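Local structure of flavin prenyltransferase PAD1, mitochondrial (Aspergillus niger, 6QLG) at residues D118-V123 with D147-E152; W77-I82 with N92-A97. The protein probably prenylates reduced FMN at N5 and C6 with a dimethylallyl group, making the prenyl-FMN cofactor for the ferulic acid decarboxylase FDC1. One frame throughout, in Å; residues are numbered along the deposited sequence.

Contact 1 (D118-V123 with D147-E152). With DMA (dimethylallyl diphosphate), chain P.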
loop_
_atom_site.group_PDB
_atom_site.type_symbol
_atom_site.label_atom_id
_atom_site.label_comp_id
_atom_site.label_asym_id
_atom_site.label_seq_id
_atom_site.Cartn_x
_atom_site.Cartn_y
_atom_site.Cartn_z
ATOM N N ASP B 118 -23.462 -18.568 17.693
ATOM C CA ASP B 118 -23.925 -17.806 16.540
ATOM C C ASP B 118 -23.292 -16.428 16.422
ATOM O O ASP B 118 -23.421 -15.798 15.368
ATOM C CB ASP B 118 -25.447 -17.654 16.575
ATOM C CG ASP B 118 -26.160 -18.984 16.512
ATOM O OD1 ASP B 118 -27.139 -19.172 17.260
ATOM O OD2 ASP B 118 -25.733 -19.845 15.714
ATOM N N GLY B 119 -22.626 -15.943 17.457
ATOM C CA GLY B 119 -21.981 -14.652 17.362
ATOM C C GLY B 119 -21.578 -14.126 18.721
ATOM O O GLY B 119 -21.783 -14.761 19.757
ATOM N N MET B 120 -21.003 -12.928 18.687
ATOM C CA MET B 120 -20.452 -12.288 19.868
ATOM C C MET B 120 -20.611 -10.787 19.717
ATOM O O MET B 120 -20.420 -10.246 18.623
ATOM C CB MET B 120 -18.977 -12.661 20.051
ATOM C CG MET B 120 -18.243 -11.883 21.132
ATOM S SD MET B 120 -16.557 -12.492 21.333
ATOM C CE MET B 120 -16.099 -11.731 22.890
ATOM N N ILE B 121 -20.971 -10.118 20.808
ATOM C CA ILE B 121 -21.044 -8.664 20.837
ATOM C C ILE B 121 -20.252 -8.165 22.037
ATOM O O ILE B 121 -20.450 -8.637 23.162
ATOM C CB ILE B 121 -22.500 -8.153 20.874
ATOM C CG1 ILE B 121 -22.526 -6.624 20.953
ATOM C CG2 ILE B 121 -23.286 -8.793 22.019
ATOM C CD1 ILE B 121 -23.885 -6.011 20.663
ATOM N N VAL B 122 -19.333 -7.237 21.788
ATOM C CA VAL B 122 -18.567 -6.574 22.836
ATOM C C VAL B 122 -19.220 -5.218 23.067
ATOM O O VAL B 122 -19.144 -4.328 22.212
ATOM C CB VAL B 122 -17.086 -6.434 22.460
ATOM C CG1 VAL B 122 -16.289 -5.888 23.635
ATOM C CG2 VAL B 122 -16.521 -7.778 22.010
ATOM N N VAL B 123 -19.874 -5.058 24.212
ATOM C CA VAL B 123 -20.708 -3.883 24.456
ATOM C C VAL B 123 -20.650 -3.494 25.931
ATOM O O VAL B 123 -21.074 -4.273 26.797
ATOM C CB VAL B 123 -22.155 -4.134 23.996
ATOM C CG1 VAL B 123 -22.665 -5.490 24.499
ATOM C CG2 VAL B 123 -23.066 -3.007 24.461
ATOM N N ASP B 147 -11.280 -13.381 18.736
ATOM C CA ASP B 147 -10.334 -13.935 17.772
ATOM C C ASP B 147 -10.863 -15.231 17.171
ATOM O O ASP B 147 -10.701 -15.486 15.971
ATOM C CB ASP B 147 -8.983 -14.164 18.454
ATOM C CG ASP B 147 -7.862 -14.450 17.470
ATOM O OD1 ASP B 147 -7.469 -13.528 16.724
ATOM O OD2 ASP B 147 -7.365 -15.596 17.455
ATOM N N VAL B 148 -11.521 -16.054 17.991
ATOM C CA VAL B 148 -12.088 -17.308 17.509
ATOM C C VAL B 148 -13.299 -17.050 16.617
ATOM O O VAL B 148 -13.468 -17.700 15.578
ATOM C CB VAL B 148 -12.436 -18.217 18.701
ATOM C CG1 VAL B 148 -13.292 -19.384 18.249
ATOM C CG2 VAL B 148 -11.164 -18.711 19.372
ATOM N N MET B 149 -14.161 -16.103 17.005
ATOM C CA MET B 149 -15.306 -15.756 16.165
ATOM C C MET B 149 -14.861 -15.334 14.769
ATOM O O MET B 149 -15.480 -15.717 13.768
ATOM C CB MET B 149 -16.126 -14.638 16.815
ATOM C CG MET B 149 -16.738 -14.986 18.164
ATOM S SD MET B 149 -18.115 -16.146 18.055
ATOM C CE MET B 149 -18.344 -16.545 19.790
ATOM N N LEU B 150 -13.790 -14.542 14.681
ATOM C CA LEU B 150 -13.311 -14.090 13.379
ATOM C C LEU B 150 -12.797 -15.256 12.542
ATOM O O LEU B 150 -13.078 -15.333 11.341
ATOM C CB LEU B 150 -12.220 -13.034 13.557
ATOM C CG LEU B 150 -12.678 -11.684 14.115
ATOM C CD1 LEU B 150 -11.494 -10.742 14.294
ATOM C CD2 LEU B 150 -13.731 -11.063 13.213
ATOM N N LYS B 151 -12.054 -16.180 13.156
ATOM C CA LYS B 151 -11.497 -17.286 12.385
ATOM C C LYS B 151 -12.575 -18.277 11.960
ATOM O O LYS B 151 -12.456 -18.897 10.897
ATOM C CB LYS B 151 -10.386 -17.980 13.179
ATOM C CG LYS B 151 -10.826 -19.108 14.106
ATOM C CD LYS B 151 -9.627 -19.656 14.872
ATOM C CE LYS B 151 -10.041 -20.545 16.035
ATOM N NZ LYS B 151 -10.005 -21.988 15.675
ATOM N N GLU B 152 -13.635 -18.428 12.753
ATOM C CA GLU B 152 -14.754 -19.287 12.389
ATOM C C GLU B 152 -15.790 -18.573 11.531
ATOM O O GLU B 152 -16.813 -19.176 11.195
ATOM C CB GLU B 152 -15.424 -19.850 13.647
ATOM C CG GLU B 152 -14.477 -20.602 14.577
ATOM C CD GLU B 152 -13.924 -21.875 13.958
ATOM O OE1 GLU B 152 -14.571 -22.434 13.048
ATOM O OE2 GLU B 152 -12.839 -22.322 14.388
HETATM C C1 DMA P . -8.889 -24.652 21.290
HETATM O O1 DMA P . -9.748 -24.173 20.297
HETATM C C2 DMA P . -9.179 -23.925 22.599
HETATM C C3 DMA P . -9.288 -24.606 23.719
HETATM C C4 DMA P . -9.580 -23.872 25.023
HETATM C C5 DMA P . -9.125 -26.123 23.712
HETATM P PA DMA P . -9.230 -24.244 18.736
HETATM O O1A DMA P . -7.985 -23.402 18.584
HETATM O O2A DMA P . -10.311 -23.724 17.817
HETATM O O3A DMA P . -8.874 -25.812 18.366
HETATM P PB DMA P . -9.373 -26.563 16.987
HETATM O O1B DMA P . -9.055 -25.683 15.804
HETATM O O2B DMA P . -10.863 -26.798 17.063
HETATM O O3B DMA P . -8.650 -27.879 16.828
#

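Contact 2 (W77-I82 with N92-A97)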
loop_
_atom_site.group_PDB
_atom_site.type_symbol
_atom_site.label_atom_id
_atom_site.label_comp_id
_atom_site.label_asym_id
_atom_site.label_seq_id
_atom_site.Cartn_x
_atom_site.Cartn_y
_atom_site.Cartn_z
ATOM N N TRP B 77 -12.203 -3.861 34.364
ATOM C CA TRP B 77 -12.660 -2.478 34.366
ATOM C C TRP B 77 -14.119 -2.345 33.957
ATOM O O TRP B 77 -14.738 -1.317 34.251
ATOM C CB TRP B 77 -11.749 -1.634 33.473
ATOM C CG TRP B 77 -10.461 -1.375 34.175
ATOM C CD1 TRP B 77 -9.273 -2.020 33.983
ATOM C CD2 TRP B 77 -10.247 -0.450 35.246
ATOM N NE1 TRP B 77 -8.325 -1.532 34.848
ATOM C CE2 TRP B 77 -8.899 -0.570 35.638
ATOM C CE3 TRP B 77 -11.063 0.475 35.904
ATOM C CZ2 TRP B 77 -8.347 0.205 36.657
ATOM C CZ3 TRP B 77 -10.514 1.244 36.913
ATOM C CH2 TRP B 77 -9.168 1.106 37.279
ATOM N N ALA B 78 -14.688 -3.364 33.310
ATOM C CA ALA B 78 -16.133 -3.384 33.117
ATOM C C ALA B 78 -16.855 -3.462 34.456
ATOM O O ALA B 78 -17.869 -2.785 34.666
ATOM C CB ALA B 78 -16.532 -4.555 32.223
ATOM N N GLU B 79 -16.345 -4.282 35.378
ATOM C CA GLU B 79 -16.951 -4.372 36.703
ATOM C C GLU B 79 -16.866 -3.040 37.436
ATOM O O GLU B 79 -17.824 -2.628 38.100
ATOM C CB GLU B 79 -16.279 -5.481 37.513
ATOM C CG GLU B 79 -16.426 -6.862 36.890
ATOM C CD GLU B 79 -15.997 -7.979 37.821
ATOM O OE1 GLU B 79 -16.101 -9.157 37.420
ATOM O OE2 GLU B 79 -15.559 -7.683 38.953
ATOM N N ALA B 80 -15.731 -2.346 37.315
ATOM C CA ALA B 80 -15.603 -1.031 37.934
ATOM C C ALA B 80 -16.583 -0.038 37.323
ATOM O O ALA B 80 -17.194 0.765 38.039
ATOM C CB ALA B 80 -14.169 -0.523 37.796
ATOM N N THR B 81 -16.751 -0.085 35.999
ATOM C CA THR B 81 -17.648 0.851 35.329
ATOM C C THR B 81 -19.103 0.570 35.685
ATOM O O THR B 81 -19.889 1.503 35.893
ATOM C CB THR B 81 -17.429 0.783 33.816
ATOM O OG1 THR B 81 -16.128 1.292 33.500
ATOM C CG2 THR B 81 -18.470 1.608 33.082
ATOM N N ILE B 82 -19.478 -0.710 35.769
ATOM C CA ILE B 82 -20.828 -1.077 36.192
ATOM C C ILE B 82 -21.139 -0.472 37.556
ATOM O O ILE B 82 -22.185 0.155 37.759
ATOM C CB ILE B 82 -20.986 -2.608 36.215
ATOM C CG1 ILE B 82 -21.018 -3.174 34.794
ATOM C CG2 ILE B 82 -22.234 -3.009 36.996
ATOM C CD1 ILE B 82 -20.868 -4.679 34.745
ATOM N N ASN B 92 -25.400 -8.700 40.137
ATOM C CA ASN B 92 -26.708 -8.502 39.518
ATOM C C ASN B 92 -26.639 -8.709 38.011
ATOM O O ASN B 92 -27.558 -9.277 37.410
ATOM C CB ASN B 92 -27.239 -7.102 39.829
ATOM C CG ASN B 92 -27.403 -6.852 41.310
ATOM O OD1 ASN B 92 -26.988 -5.813 41.824
ATOM N ND2 ASN B 92 -28.016 -7.802 42.006
ATOM N N VAL B 93 -25.559 -8.241 37.381
ATOM C CA VAL B 93 -25.413 -8.395 35.936
ATOM C C VAL B 93 -25.211 -9.859 35.574
ATOM O O VAL B 93 -25.758 -10.348 34.579
ATOM C CB VAL B 93 -24.257 -7.517 35.422
ATOM C CG1 VAL B 93 -24.134 -7.623 33.905
ATOM C CG2 VAL B 93 -24.461 -6.069 35.853
ATOM N N ARG B 94 -24.428 -10.586 36.377
ATOM C CA ARG B 94 -24.200 -12.001 36.102
ATOM C C ARG B 94 -25.492 -12.802 36.173
ATOM O O ARG B 94 -25.646 -13.792 35.448
ATOM C CB ARG B 94 -23.169 -12.566 37.080
ATOM C CG ARG B 94 -21.756 -12.065 36.833
ATOM C CD ARG B 94 -20.732 -12.855 37.629
ATOM N NE ARG B 94 -20.747 -12.476 39.035
ATOM C CZ ARG B 94 -19.868 -11.655 39.597
ATOM N NH1 ARG B 94 -18.893 -11.125 38.871
ATOM N NH2 ARG B 94 -19.964 -11.367 40.886
ATOM N N ALA B 95 -26.431 -12.389 37.027
ATOM C CA ALA B 95 -27.712 -13.079 37.112
ATOM C C ALA B 95 -28.559 -12.876 35.864
ATOM O O ALA B 95 -29.483 -13.661 35.626
ATOM C CB ALA B 95 -28.483 -12.613 38.351
ATOM N N LEU B 96 -28.266 -11.850 35.061
ATOM C CA LEU B 96 -28.987 -11.627 33.816
ATOM C C LEU B 96 -28.580 -12.594 32.713
ATOM O O LEU B 96 -29.271 -12.668 31.692
ATOM C CB LEU B 96 -28.774 -10.194 33.320
ATOM C CG LEU B 96 -29.193 -9.033 34.222
ATOM C CD1 LEU B 96 -28.747 -7.710 33.611
ATOM C CD2 LEU B 96 -30.697 -9.041 34.453
ATOM N N ALA B 97 -27.484 -13.325 32.887
ATOM C CA ALA B 97 -26.958 -14.201 31.853
ATOM C C ALA B 97 -27.201 -15.660 32.211
ATOM O O ALA B 97 -27.300 -16.022 33.387
ATOM C CB ALA B 97 -25.459 -13.967 31.644
#

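Contact 1 (D118-V123 with D147-E152)
M149 meets the strand at G119 and M120, and its side chain can be followed atom by atom. CB points from helix 141-151 toward the strand. CG of M149 lies 3.7 Å from CB of M120, the closest approach here, and 4.0 Å from SD of M120. A bend at chi2 (-72°) then sets SD of M149 over the face of the G119-M120 peptide, 4.1 Å from C of G119. The methyl CE of M149 finishes 3.9 Å from O of G119 and equally near CB of M120. M120 itself is extended, and its end leads away from M149; the two side chains cross at about a right angle. No hydrogen bond joins the segments: the contact is wholly van der Waals and buried.

Two residues beyond M149 the same helix becomes polar. NZ of K151 donates to O2A of the dimethylallyl diphosphate at 2.8 Å and pairs with OE2 of E152 at 3.1 Å, while E162 of the second subunit and R207 of the third join this charge network. The helix thus has an apolar face toward the sheet and a charged C-terminal end beside the dimethylallyl diphosphate site between subunits. Strand 119-125 runs between strands 42-47 and 155-160, touching L156 and V44 through M120, and helix 141-151 packs against this parallel sheet as in a Rossmann-like flavoprotein fold.

Contact 2 (W77-I82 with N92-A97)
I82 and V93 owe their meeting to complementary first torsions. In I82, chi1 of -71° sets CG2 anti to the backbone N; in V93, chi1 of -178° leaves CG2 anti to the carbonyl carbon. Each side chain leaves its backbone heading for the partner helix, and the branched ends reach toward each other tip to tip. The methyl CG2 of V93 touches both arms of the isoleucine, lying 4.0 Å from CG2 of I82 and the same distance from CD1 of I82. This is a modest apolar contact, buried where M47 and Y88 also press on both residues.

Nearer the surface, a longer-range pairing runs alongside. E79 stretches out fully beyond CG, whereas R94 bends at chi3, and the two chains converge at their ends. OE1 of E79 approaches the edge of the R94 guanidinium in its plane, 3.7 Å from NH1 of R94. The carboxylate and guanidinium planes are turned 65° apart, and at this length the salt bridge is electrostatic attraction without a hydrogen bond.

Within helix 76-85, O of W77 takes two donors from opposite faces of its plane: N of T81 at 2.9 Å and OG1 of T81 at 3.1 Å. The threonine hydroxyl is thereby tied back to its own helix. W77, one turn ahead of T81, borders the FMN pocket. Together the contacts join two successive helices of the connection between parallel strands 69-74 and 99-100, a beta-alpha-beta crossover of the Rossmann-like flavoprotein fold.

Contact 2 comes first along the chain and closes before contact 1 opens, so the two lie in series within the flavoprotein fold. Their centres are about 20 Å apart; the nearest atoms approach to about 7 Å without touching. The parallel beta-sheet is their common frame. Contact 2 belongs to the helices linking strands 69-74 and 99-100, toward one margin of the beta-sheet, whereas contact 1 uses strand 119-125, on the other side of the first strand, 42-47, with a helix laid against it. Residues of strand 42-47 touch both. Each contact carries a ligand-pocket residue, W77 for FMN and K151 for dimethylallyl diphosphate, so the same framework of strands and helices contributes to pockets that neighbouring subunits help to build.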